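Local atomic coordinates of adenosine kinase, putative (Trypanosoma brucei, PDB entry 3OTX), a protein that probably phosphorylates adenosine to AMP at the expense of ATP, with magnesium as cofactor, in the purine salvage pathway. Residues M160-F168 / V180-V190; M304-A312 / C320-A328. The protein carries 1 engineered substitution. One frame throughout, in Å; residues are numbered along the deposited sequence.

Contact 1: M160-F168 / V180-V190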
loop_
_atom_site.group_PDB
_atom_site.type_symbol
_atom_site.label_atom_id
_atom_site.label_comp_id
_atom_site.label_asym_id
_atom_site.label_seq_id
_atom_site.Cartn_x
_atom_site.Cartn_y
_atom_site.Cartn_z
ATOM N N MET A 160 -3.733 -14.011 11.789
ATOM C CA MET A 160 -2.521 -13.461 12.366
ATOM C C MET A 160 -1.627 -14.588 12.920
ATOM O O MET A 160 -0.418 -14.572 12.697
ATOM C CB MET A 160 -2.845 -12.468 13.470
ATOM C CG MET A 160 -3.425 -11.151 12.962
ATOM S SD MET A 160 -3.264 -9.896 14.278
ATOM C CE MET A 160 -3.908 -8.461 13.400
ATOM N N ASP A 161 -2.223 -15.559 13.606
ATOM C CA ASP A 161 -1.419 -16.647 14.186
ATOM C C ASP A 161 -0.677 -17.464 13.145
ATOM O O ASP A 161 0.398 -17.960 13.425
ATOM C CB ASP A 161 -2.239 -17.587 15.072
ATOM C CG ASP A 161 -2.644 -16.937 16.390
ATOM O OD1 ASP A 161 -1.952 -15.981 16.827
ATOM O OD2 ASP A 161 -3.642 -17.367 16.980
ATOM N N GLU A 162 -1.254 -17.581 11.942
ATOM C CA GLU A 162 -0.622 -18.409 10.902
ATOM C C GLU A 162 0.350 -17.630 9.985
ATOM O O GLU A 162 1.117 -18.230 9.216
ATOM C CB GLU A 162 -1.691 -19.157 10.091
ATOM C CG GLU A 162 -2.492 -18.250 9.199
ATOM C CD GLU A 162 -3.780 -18.868 8.673
ATOM O OE1 GLU A 162 -4.090 -20.044 8.977
ATOM O OE2 GLU A 162 -4.494 -18.143 7.955
ATOM N N SER A 163 0.318 -16.297 10.070
ATOM C CA SER A 163 1.144 -15.429 9.205
ATOM C C SER A 163 2.502 -15.159 9.826
ATOM O O SER A 163 2.663 -15.201 11.071
ATOM C CB SER A 163 0.419 -14.090 8.940
ATOM O OG SER A 163 -0.815 -14.337 8.281
ATOM N N ARG A 164 3.483 -14.874 8.973
ATOM C CA ARG A 164 4.832 -14.533 9.467
ATOM C C ARG A 164 5.320 -13.185 8.952
ATOM O O ARG A 164 6.302 -12.656 9.454
ATOM C CB ARG A 164 5.857 -15.631 9.155
ATOM C CG ARG A 164 5.559 -16.938 9.837
ATOM C CD ARG A 164 5.669 -16.792 11.362
ATOM N NE ARG A 164 5.430 -18.057 12.046
ATOM C CZ ARG A 164 4.233 -18.467 12.483
ATOM N NH1 ARG A 164 3.138 -17.701 12.320
ATOM N NH2 ARG A 164 4.151 -19.653 13.090
ATOM N N ILE A 165 4.622 -12.644 7.959
ATOM C CA ILE A 165 4.921 -11.306 7.434
ATOM C C ILE A 165 3.620 -10.488 7.516
ATOM O O ILE A 165 2.579 -10.955 7.066
ATOM C CB ILE A 165 5.416 -11.374 5.962
ATOM C CG1 ILE A 165 6.742 -12.113 5.841
ATOM C CG2 ILE A 165 5.529 -9.956 5.374
ATOM C CD1 ILE A 165 7.040 -12.650 4.430
ATOM N N PHE A 166 3.700 -9.314 8.135
ATOM C CA PHE A 166 2.555 -8.446 8.370
ATOM C C PHE A 166 2.840 -7.149 7.655
ATOM O O PHE A 166 3.867 -6.512 7.904
ATOM C CB PHE A 166 2.388 -8.230 9.882
ATOM C CG PHE A 166 2.091 -9.510 10.635
ATOM C CD1 PHE A 166 3.123 -10.398 10.965
ATOM C CD2 PHE A 166 0.772 -9.831 10.984
ATOM C CE1 PHE A 166 2.850 -11.568 11.654
ATOM C CE2 PHE A 166 0.500 -11.032 11.666
ATOM C CZ PHE A 166 1.538 -11.880 11.998
ATOM N N TYR A 167 1.925 -6.776 6.754
ATOM C CA TYR A 167 2.079 -5.550 6.006
ATOM C C TYR A 167 0.844 -4.691 6.196
ATOM O O TYR A 167 -0.290 -5.126 5.881
ATOM C CB TYR A 167 2.285 -5.842 4.512
ATOM C CG TYR A 167 2.172 -4.594 3.673
ATOM C CD1 TYR A 167 3.172 -3.625 3.703
ATOM C CD2 TYR A 167 1.049 -4.372 2.899
ATOM C CE1 TYR A 167 3.056 -2.464 2.944
ATOM C CE2 TYR A 167 0.931 -3.217 2.137
ATOM C CZ TYR A 167 1.931 -2.283 2.182
ATOM O OH TYR A 167 1.800 -1.143 1.423
ATOM N N PHE A 168 1.069 -3.472 6.674
ATOM C CA PHE A 168 0.017 -2.474 6.765
ATOM C C PHE A 168 0.368 -1.291 5.916
ATOM O O PHE A 168 1.516 -0.868 5.905
ATOM C CB PHE A 168 -0.136 -1.981 8.202
ATOM C CG PHE A 168 -0.966 -2.875 9.062
ATOM C CD1 PHE A 168 -0.612 -4.224 9.280
ATOM C CD2 PHE A 168 -2.071 -2.362 9.717
ATOM C CE1 PHE A 168 -1.404 -5.058 10.095
ATOM C CE2 PHE A 168 -2.847 -3.176 10.556
ATOM C CZ PHE A 168 -2.501 -4.536 10.735
ATOM N N VAL A 180 -3.465 -1.493 14.220
ATOM C CA VAL A 180 -2.111 -1.671 13.732
ATOM C C VAL A 180 -1.252 -2.230 14.842
ATOM O O VAL A 180 -0.493 -3.181 14.596
ATOM C CB VAL A 180 -1.510 -0.341 13.239
ATOM C CG1 VAL A 180 -0.215 -0.613 12.482
ATOM C CG2 VAL A 180 -2.500 0.364 12.273
ATOM N N LEU A 181 -1.365 -1.658 16.050
ATOM C CA LEU A 181 -0.538 -2.129 17.181
ATOM C C LEU A 181 -0.800 -3.599 17.530
ATOM O O LEU A 181 0.134 -4.332 17.897
ATOM C CB LEU A 181 -0.716 -1.217 18.401
ATOM C CG LEU A 181 -0.166 0.183 18.182
ATOM C CD1 LEU A 181 -0.620 1.088 19.332
ATOM C CD2 LEU A 181 1.408 0.231 18.087
ATOM N N GLN A 182 -2.035 -4.055 17.320
ATOM C CA GLN A 182 -2.342 -5.477 17.549
ATOM C C GLN A 182 -1.468 -6.342 16.643
ATOM O O GLN A 182 -0.867 -7.312 17.091
ATOM C CB GLN A 182 -3.815 -5.792 17.319
ATOM C CG GLN A 182 -4.137 -7.287 17.450
ATOM C CD GLN A 182 -5.591 -7.590 17.176
ATOM O OE1 GLN A 182 -6.471 -6.800 17.527
ATOM N NE2 GLN A 182 -5.858 -8.733 16.547
ATOM N N ALA A 183 -1.386 -5.991 15.367
ATOM C CA ALA A 183 -0.504 -6.739 14.466
ATOM C C ALA A 183 0.978 -6.556 14.792
ATOM O O ALA A 183 1.771 -7.495 14.639
ATOM C CB ALA A 183 -0.765 -6.336 13.010
ATOM N N CYS A 184 1.377 -5.358 15.227
ATOM C CA CYS A 184 2.764 -5.163 15.636
ATOM C C CYS A 184 3.177 -6.116 16.752
ATOM O O CYS A 184 4.266 -6.701 16.699
ATOM C CB CYS A 184 2.942 -3.740 16.155
ATOM S SG CYS A 184 2.908 -2.479 14.899
ATOM N N ARG A 185 2.320 -6.251 17.761
ATOM C CA ARG A 185 2.573 -7.176 18.851
ATOM C C ARG A 185 2.510 -8.631 18.372
ATOM O O ARG A 185 3.312 -9.457 18.822
ATOM C CB ARG A 185 1.602 -6.907 19.995
ATOM C CG ARG A 185 1.880 -5.556 20.685
ATOM C CD ARG A 185 0.993 -5.351 21.944
ATOM N NE ARG A 185 -0.430 -5.595 21.698
ATOM C CZ ARG A 185 -1.314 -4.671 21.310
ATOM N NH1 ARG A 185 -0.951 -3.393 21.153
ATOM N NH2 ARG A 185 -2.580 -5.022 21.086
ATOM N N LYS A 186 1.568 -8.959 17.482
ATOM C CA LYS A 186 1.504 -10.329 16.971
ATOM C C LYS A 186 2.767 -10.717 16.202
ATOM O O LYS A 186 3.265 -11.845 16.332
ATOM C CB LYS A 186 0.269 -10.483 16.083
ATOM C CG LYS A 186 0.100 -11.872 15.525
ATOM C CD LYS A 186 -0.199 -12.920 16.624
ATOM C CE LYS A 186 -1.539 -12.667 17.351
ATOM N NZ LYS A 186 -1.890 -13.740 18.349
ATOM N N ALA A 187 3.285 -9.793 15.389
ATOM C CA ALA A 187 4.515 -10.070 14.638
ATOM C C ALA A 187 5.651 -10.452 15.595
ATOM O O ALA A 187 6.436 -11.366 15.309
ATOM C CB ALA A 187 4.918 -8.870 13.824
ATOM N N ARG A 188 5.731 -9.798 16.762
ATOM C CA ARG A 188 6.752 -10.184 17.753
ATOM C C ARG A 188 6.484 -11.577 18.328
ATOM O O ARG A 188 7.399 -12.392 18.425
ATOM C CB ARG A 188 6.855 -9.147 18.878
ATOM C CG ARG A 188 7.276 -7.760 18.366
ATOM C CD ARG A 188 8.770 -7.732 18.068
ATOM N NE ARG A 188 9.190 -6.421 17.585
ATOM C CZ ARG A 188 9.395 -5.348 18.353
ATOM N NH1 ARG A 188 9.240 -5.408 19.679
ATOM N NH2 ARG A 188 9.741 -4.208 17.789
ATOM N N GLU A 189 5.220 -11.836 18.668
ATOM C CA GLU A 189 4.798 -13.120 19.209
ATOM C C GLU A 189 5.211 -14.296 18.331
ATOM O O GLU A 189 5.657 -15.315 18.838
ATOM C CB GLU A 189 3.274 -13.149 19.455
ATOM C CG GLU A 189 2.750 -14.509 20.041
ATOM C CD GLU A 189 1.211 -14.565 20.122
ATOM O OE1 GLU A 189 0.529 -13.562 19.832
ATOM O OE2 GLU A 189 0.681 -15.602 20.546
ATOM N N VAL A 190 5.021 -14.147 17.020
ATOM C CA VAL A 190 5.333 -15.238 16.099
ATOM C C VAL A 190 6.744 -15.173 15.491
ATOM O O VAL A 190 7.061 -15.952 14.595
ATOM C CB VAL A 190 4.262 -15.326 14.973
ATOM C CG1 VAL A 190 2.871 -15.463 15.575
ATOM C CG2 VAL A 190 4.311 -14.095 14.087
HETATM O O HOH W 1 -4.003 -15.918 19.649
#

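Contact 2: M304-A312 / C320-A328. With AP5 (bis(adenosine)-5'-pentaphosphate), chain C.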
loop_
_atom_site.group_PDB
_atom_site.type_symbol
_atom_site.label_atom_id
_atom_site.label_comp_id
_atom_site.label_asym_id
_atom_site.label_seq_id
_atom_site.Cartn_x
_atom_site.Cartn_y
_atom_site.Cartn_z
ATOM N N MET A 304 5.470 -2.958 -4.050
ATOM C CA MET A 304 5.354 -3.599 -2.750
ATOM C C MET A 304 4.868 -5.050 -2.887
ATOM O O MET A 304 5.360 -5.940 -2.168
ATOM C CB MET A 304 4.458 -2.784 -1.822
ATOM C CG MET A 304 4.401 -3.283 -0.412
ATOM S SD MET A 304 5.934 -2.834 0.440
ATOM C CE MET A 304 6.160 -4.299 1.396
ATOM N N GLY A 305 3.923 -5.297 -3.795
ATOM C CA GLY A 305 3.505 -6.685 -4.043
ATOM C C GLY A 305 4.634 -7.611 -4.467
ATOM O O GLY A 305 4.741 -8.740 -3.956
ATOM N N GLY A 306 5.498 -7.144 -5.381
ATOM C CA GLY A 306 6.582 -7.985 -5.878
ATOM C C GLY A 306 7.591 -8.177 -4.757
ATOM O O GLY A 306 8.110 -9.303 -4.547
ATOM N N PHE A 307 7.904 -7.092 -4.056
ATOM C CA PHE A 307 8.808 -7.155 -2.899
ATOM C C PHE A 307 8.363 -8.234 -1.904
ATOM O O PHE A 307 9.178 -9.089 -1.504
ATOM C CB PHE A 307 8.890 -5.770 -2.238
ATOM C CG PHE A 307 9.936 -5.671 -1.120
ATOM C CD1 PHE A 307 11.179 -5.136 -1.371
ATOM C CD2 PHE A 307 9.634 -6.142 0.180
ATOM C CE1 PHE A 307 12.149 -5.077 -0.315
ATOM C CE2 PHE A 307 10.580 -6.063 1.234
ATOM C CZ PHE A 307 11.847 -5.532 0.967
ATOM N N LEU A 308 7.081 -8.237 -1.536
ATOM C CA LEU A 308 6.568 -9.243 -0.585
ATOM C C LEU A 308 6.589 -10.644 -1.151
ATOM O O LEU A 308 6.851 -11.597 -0.400
ATOM C CB LEU A 308 5.136 -8.906 -0.202
ATOM C CG LEU A 308 4.995 -7.772 0.781
ATOM C CD1 LEU A 308 3.497 -7.358 0.913
ATOM C CD2 LEU A 308 5.522 -8.195 2.132
ATOM N N SER A 309 6.297 -10.792 -2.452
ATOM C CA SER A 309 6.313 -12.132 -3.066
ATOM C C SER A 309 7.693 -12.787 -3.007
ATOM O O SER A 309 7.793 -14.008 -2.872
ATOM C CB SER A 309 5.775 -12.107 -4.496
ATOM O OG SER A 309 6.741 -11.598 -5.412
ATOM N N ALA A 310 8.746 -11.976 -3.087
ATOM C CA ALA A 310 10.108 -12.491 -3.008
ATOM C C ALA A 310 10.541 -12.653 -1.571
ATOM O O ALA A 310 11.256 -13.604 -1.252
ATOM C CB ALA A 310 11.062 -11.555 -3.715
ATOM N N TYR A 311 10.108 -11.738 -0.711
ATOM C CA TYR A 311 10.512 -11.780 0.697
ATOM C C TYR A 311 9.933 -13.050 1.327
ATOM O O TYR A 311 10.613 -13.714 2.150
ATOM C CB TYR A 311 10.049 -10.499 1.465
ATOM C CG TYR A 311 10.745 -10.351 2.804
ATOM C CD1 TYR A 311 11.869 -9.546 2.942
ATOM C CD2 TYR A 311 10.330 -11.102 3.922
ATOM C CE1 TYR A 311 12.526 -9.430 4.161
ATOM C CE2 TYR A 311 10.994 -11.003 5.138
ATOM C CZ TYR A 311 12.076 -10.164 5.256
ATOM O OH TYR A 311 12.754 -10.066 6.456
ATOM N N ALA A 312 8.696 -13.387 0.938
ATOM C CA ALA A 312 7.990 -14.553 1.470
ATOM C C ALA A 312 8.673 -15.886 1.136
ATOM O O ALA A 312 8.438 -16.878 1.823
ATOM C CB ALA A 312 6.510 -14.562 1.011
ATOM N N CYS A 320 14.480 -8.835 -3.513
ATOM C CA CYS A 320 13.113 -8.408 -3.204
ATOM C C CYS A 320 12.843 -7.109 -3.969
ATOM O O CYS A 320 11.789 -6.935 -4.599
ATOM C CB CYS A 320 12.942 -8.220 -1.690
ATOM S SG CYS A 320 12.958 -9.803 -0.789
ATOM N N CYS A 321 13.828 -6.214 -3.952
ATOM C CA CYS A 321 13.750 -4.964 -4.742
ATOM C C CYS A 321 13.667 -5.205 -6.255
ATOM O O CYS A 321 12.830 -4.611 -6.945
ATOM C CB CYS A 321 14.912 -4.005 -4.400
ATOM S SG CYS A 321 14.894 -3.365 -2.732
ATOM N N GLU A 322 14.543 -6.067 -6.788
ATOM C CA GLU A 322 14.492 -6.477 -8.200
ATOM C C GLU A 322 13.108 -7.013 -8.566
ATOM O O GLU A 322 12.581 -6.699 -9.630
ATOM C CB GLU A 322 15.608 -7.493 -8.529
ATOM C CG GLU A 322 16.999 -6.869 -8.415
ATOM C CD GLU A 322 18.119 -7.887 -8.369
ATOM O OE1 GLU A 322 19.277 -7.429 -8.433
ATOM O OE2 GLU A 322 17.850 -9.116 -8.299
ATOM N N THR A 323 12.523 -7.817 -7.677
ATOM C CA THR A 323 11.198 -8.394 -7.948
ATOM C C THR A 323 10.115 -7.296 -7.954
ATOM O O THR A 323 9.229 -7.292 -8.832
ATOM C CB THR A 323 10.864 -9.496 -6.930
ATOM O OG1 THR A 323 11.921 -10.459 -6.924
ATOM C CG2 THR A 323 9.551 -10.193 -7.311
ATOM N N GLY A 324 10.219 -6.363 -7.018
ATOM C CA GLY A 324 9.304 -5.227 -6.967
ATOM C C GLY A 324 9.436 -4.387 -8.232
ATOM O O GLY A 324 8.438 -3.860 -8.721
ATOM N N HIS A 325 10.657 -4.233 -8.755
ATOM C CA HIS A 325 10.805 -3.493 -10.022
ATOM C C HIS A 325 10.097 -4.223 -11.152
ATOM O O HIS A 325 9.458 -3.597 -11.995
ATOM C CB HIS A 325 12.266 -3.301 -10.411
ATOM C CG HIS A 325 13.038 -2.467 -9.454
ATOM N ND1 HIS A 325 14.417 -2.480 -9.436
ATOM C CD2 HIS A 325 12.647 -1.597 -8.489
ATOM C CE1 HIS A 325 14.843 -1.656 -8.491
ATOM N NE2 HIS A 325 13.790 -1.106 -7.908
ATOM N N TYR A 326 10.210 -5.548 -11.164
ATOM C CA TYR A 326 9.563 -6.324 -12.196
ATOM C C TYR A 326 8.024 -6.106 -12.165
ATOM O O TYR A 326 7.400 -5.795 -13.192
ATOM C CB TYR A 326 9.912 -7.822 -12.041
ATOM C CG TYR A 326 8.989 -8.642 -12.884
ATOM C CD1 TYR A 326 9.137 -8.708 -14.272
ATOM C CD2 TYR A 326 7.916 -9.288 -12.298
ATOM C CE1 TYR A 326 8.237 -9.449 -15.065
ATOM C CE2 TYR A 326 7.000 -10.007 -13.069
ATOM C CZ TYR A 326 7.174 -10.078 -14.439
ATOM O OH TYR A 326 6.260 -10.802 -15.166
ATOM N N THR A 327 7.430 -6.310 -10.999
ATOM C CA THR A 327 5.994 -6.181 -10.872
ATOM C C THR A 327 5.524 -4.753 -11.150
ATOM O O THR A 327 4.524 -4.562 -11.840
ATOM C CB THR A 327 5.455 -6.705 -9.522
ATOM O OG1 THR A 327 6.192 -6.148 -8.454
ATOM C CG2 THR A 327 5.608 -8.233 -9.446
ATOM N N ALA A 328 6.260 -3.765 -10.651
ATOM C CA ALA A 328 5.892 -2.361 -10.925
ATOM C C ALA A 328 5.936 -2.069 -12.425
ATOM O O ALA A 328 5.005 -1.458 -12.982
ATOM C CB ALA A 328 6.807 -1.409 -10.155
HETATM P PA AP5 C . 7.682 4.974 -7.920
HETATM O O1A AP5 C . 7.299 6.059 -8.922
HETATM O O2A AP5 C . 8.841 5.346 -7.018
HETATM O O3A AP5 C . 6.472 4.544 -6.950
HETATM P PB AP5 C . 5.353 5.514 -6.308
HETATM O O1B AP5 C . 5.764 6.953 -6.314
HETATM O O2B AP5 C . 4.973 4.910 -5.001
HETATM O O3B AP5 C . 4.200 5.284 -7.383
HETATM P PG AP5 C . 2.893 6.104 -7.774
HETATM O O1G AP5 C . 2.568 5.745 -9.191
HETATM O O2G AP5 C . 3.036 7.607 -7.686
HETATM O O3G AP5 C . 1.869 5.441 -6.814
HETATM P PD AP5 C . 0.293 5.731 -6.599
HETATM O O1D AP5 C . -0.259 6.832 -7.486
HETATM O O2D AP5 C . 0.119 5.851 -5.111
HETATM O O3D AP5 C . -0.337 4.361 -7.164
HETATM P PE AP5 C . -0.556 3.001 -6.325
HETATM O O1E AP5 C . 0.620 2.773 -5.418
HETATM O O2E AP5 C . -0.938 1.881 -7.290
HETATM O O5F AP5 C . 7.929 3.623 -8.750
HETATM C C5F AP5 C . 8.136 2.381 -8.078
HETATM C C4F AP5 C . 8.880 1.446 -9.000
HETATM O O4F AP5 C . 8.181 1.329 -10.247
HETATM C C3F AP5 C . 10.263 1.934 -9.423
HETATM O O3F AP5 C . 11.220 1.535 -8.473
HETATM C C2F AP5 C . 10.440 1.331 -10.787
HETATM O O2F AP5 C . 10.847 -0.009 -10.667
HETATM C C1F AP5 C . 9.013 1.332 -11.342
HETATM N N9A AP5 C . 8.686 2.547 -12.143
HETATM C C8A AP5 C . 7.835 3.591 -11.771
HETATM N N7A AP5 C . 7.801 4.482 -12.801
HETATM C C5A AP5 C . 8.586 4.021 -13.803
HETATM C C6A AP5 C . 8.881 4.480 -15.067
HETATM N N6A AP5 C . 8.283 5.556 -15.585
HETATM N N1A AP5 C . 9.725 3.741 -15.861
HETATM C C2A AP5 C . 10.266 2.538 -15.437
HETATM N N3A AP5 C . 9.952 2.083 -14.174
HETATM C C4A AP5 C . 9.118 2.790 -13.387
HETATM O O5J AP5 C . -1.827 3.346 -5.374
HETATM C C5J AP5 C . -3.078 3.663 -5.961
HETATM C C4J AP5 C . -4.111 3.131 -4.983
HETATM O O4J AP5 C . -4.151 3.941 -3.796
HETATM C C3J AP5 C . -5.550 3.210 -5.503
HETATM O O3J AP5 C . -5.948 1.889 -5.874
HETATM C C2J AP5 C . -6.361 3.785 -4.331
HETATM O O2J AP5 C . -7.555 3.063 -4.054
HETATM C C1J AP5 C . -5.385 3.666 -3.186
HETATM N N9B AP5 C . -5.651 4.602 -2.084
HETATM C C8B AP5 C . -5.695 5.965 -2.199
HETATM N N7B AP5 C . -6.011 6.455 -0.972
HETATM C C5B AP5 C . -6.160 5.411 -0.098
HETATM C C6B AP5 C . -6.467 5.345 1.266
HETATM N N6B AP5 C . -6.780 6.415 2.015
HETATM N N1B AP5 C . -6.563 4.089 1.799
HETATM C C2B AP5 C . -6.276 2.929 1.116
HETATM N N3B AP5 C . -6.018 2.992 -0.238
HETATM C C4B AP5 C . -5.928 4.231 -0.809
#

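Contact 1: M160-F168 / V180-V190
Phe166 and Phe168, two residues apart on strand 165-168, turn their rings onto the apolar flank of helix 180-189. Phe168 meets Ala183 tightly, CE1 lying 3.2 Å from Ala183 CB, while Phe168 and Val180 slide past each other in opposite directions, CD2 meeting both methyls, CG1 and CG2. The Phe166 ring has Ala187 N and Ala183 O over one face, Val190 CG2 at its edge, and Ala187 CB 3.7 Å from CD1. From the end of the preceding helix, Met160 reaches across with its chain extended beyond CG, bringing CE against Ala183 CB and laying CB on Lys186 CG (3.6 Å). Strand and helix run nearly antiparallel at 162°, the first half of the beta-alpha-beta unit 165-169, 177-189, 193-197 of the ribokinase-like PfkB fold; strand 193-197 adds Phe194, whose ring meets that of Phe168. Polar contacts gather at the helix 154-162 side. Lys186, bent at chi2 and chi3 (66° and 64°), curls back so that NZ bridges Asp161 OD1 at 2.7 Å, on the syn lone pair, and Glu189 OE1 at 2.8 Å, held from above that carboxylate's plane. The shared ammonium probably offsets the repulsion between the two acids. Gln182 NE2, bound to Met151 O, also makes a weak bond to Met160 SD. Arg164 NH1 donates to the carbonyls of Asp161 and Ser163, both in its guanidinium plane, and Val190 CB lies over one face of that group.

Contact 2: M304-A312 / C320-A328
Helices 304-311 and 320-328 run in roughly opposite directions, at 139°, and their axes approach to 6.7 Å, an unusually close helix pair. The backbones come nearest where Gly306 and Gly324 meet, CA atoms 4.0 Å apart, consistent with the lack of side chains there. Gly306 CA lies directly against Thr327 OG1 (3.2 Å). Backbone meets backbone again where Phe307 CA makes a CH...O contact with Cys320 O, 3.4 Å away.

Around this crossing the side chains are small or flat. Phe307, with CG anti to the backbone N (chi1 -173°), lays its ring beneath Cys320, whose CB sits over the face, 3.7 Å from the centroid, in a CH-pi contact. The sulfur of Cys320 stands farther above the same ring, whereas Cys321 SG comes to the ring edge. Cys320 SG continues toward the next turn, where it packs on Tyr311 CB at 3.7 Å and on the methyl of Ala310. Thr323 turns CG2 toward Gly306 O (3.2 Å) and keeps OG1 for Arg319 O. Thr327 OG1, by contrast, is hydrogen-bonded to Ala302 O of the first helix. Ser309 OG, in the position between backbone N and carbonyl carbon, bonds back to Gly306 O, which therefore accepts both this hydroxyl and Ala310 N.

On the flank of helix 320-328 turned to the bound bis(adenosine)-5'-pentaphosphate, His325 CD2 lies 3.2 Å from ligand O2F, and Ala328 CB touches O4F. With Ser309 and Thr323 turned back to carbonyls of their own helices, no clear hydrogen bond joins 304-312 to 320-328, whose cohesion rests on apolar, sulfur-aromatic and CH...O packing; the Thr327-Ala302 bond, one turn before Gly306, adds a polar tie between the helices.

Contact 1 comes first along the chain and closes before contact 2 opens; their centres are about 20 Å apart, within the same PfkB-family kinase fold. Strand 165-169 of the ten-stranded β-sheet lies between them: helix 177-189 packs on one face, through Phe166 and Phe168, while Ile165 and Tyr167 point to the other and meet helix 300-311. There Ile165 CD1 touches Ala312 CA at 3.6 Å. The β-sheet is thus sandwiched between helical layers, as in other ribokinase-like kinases. Contact 2 contributes His325 and Ala328 to the ligand pocket, and its first helix starts at the binding residues Gly300 and Asp301, whereas in contact 1 the side chain of Phe168 is about 11 Å from the bound ligand.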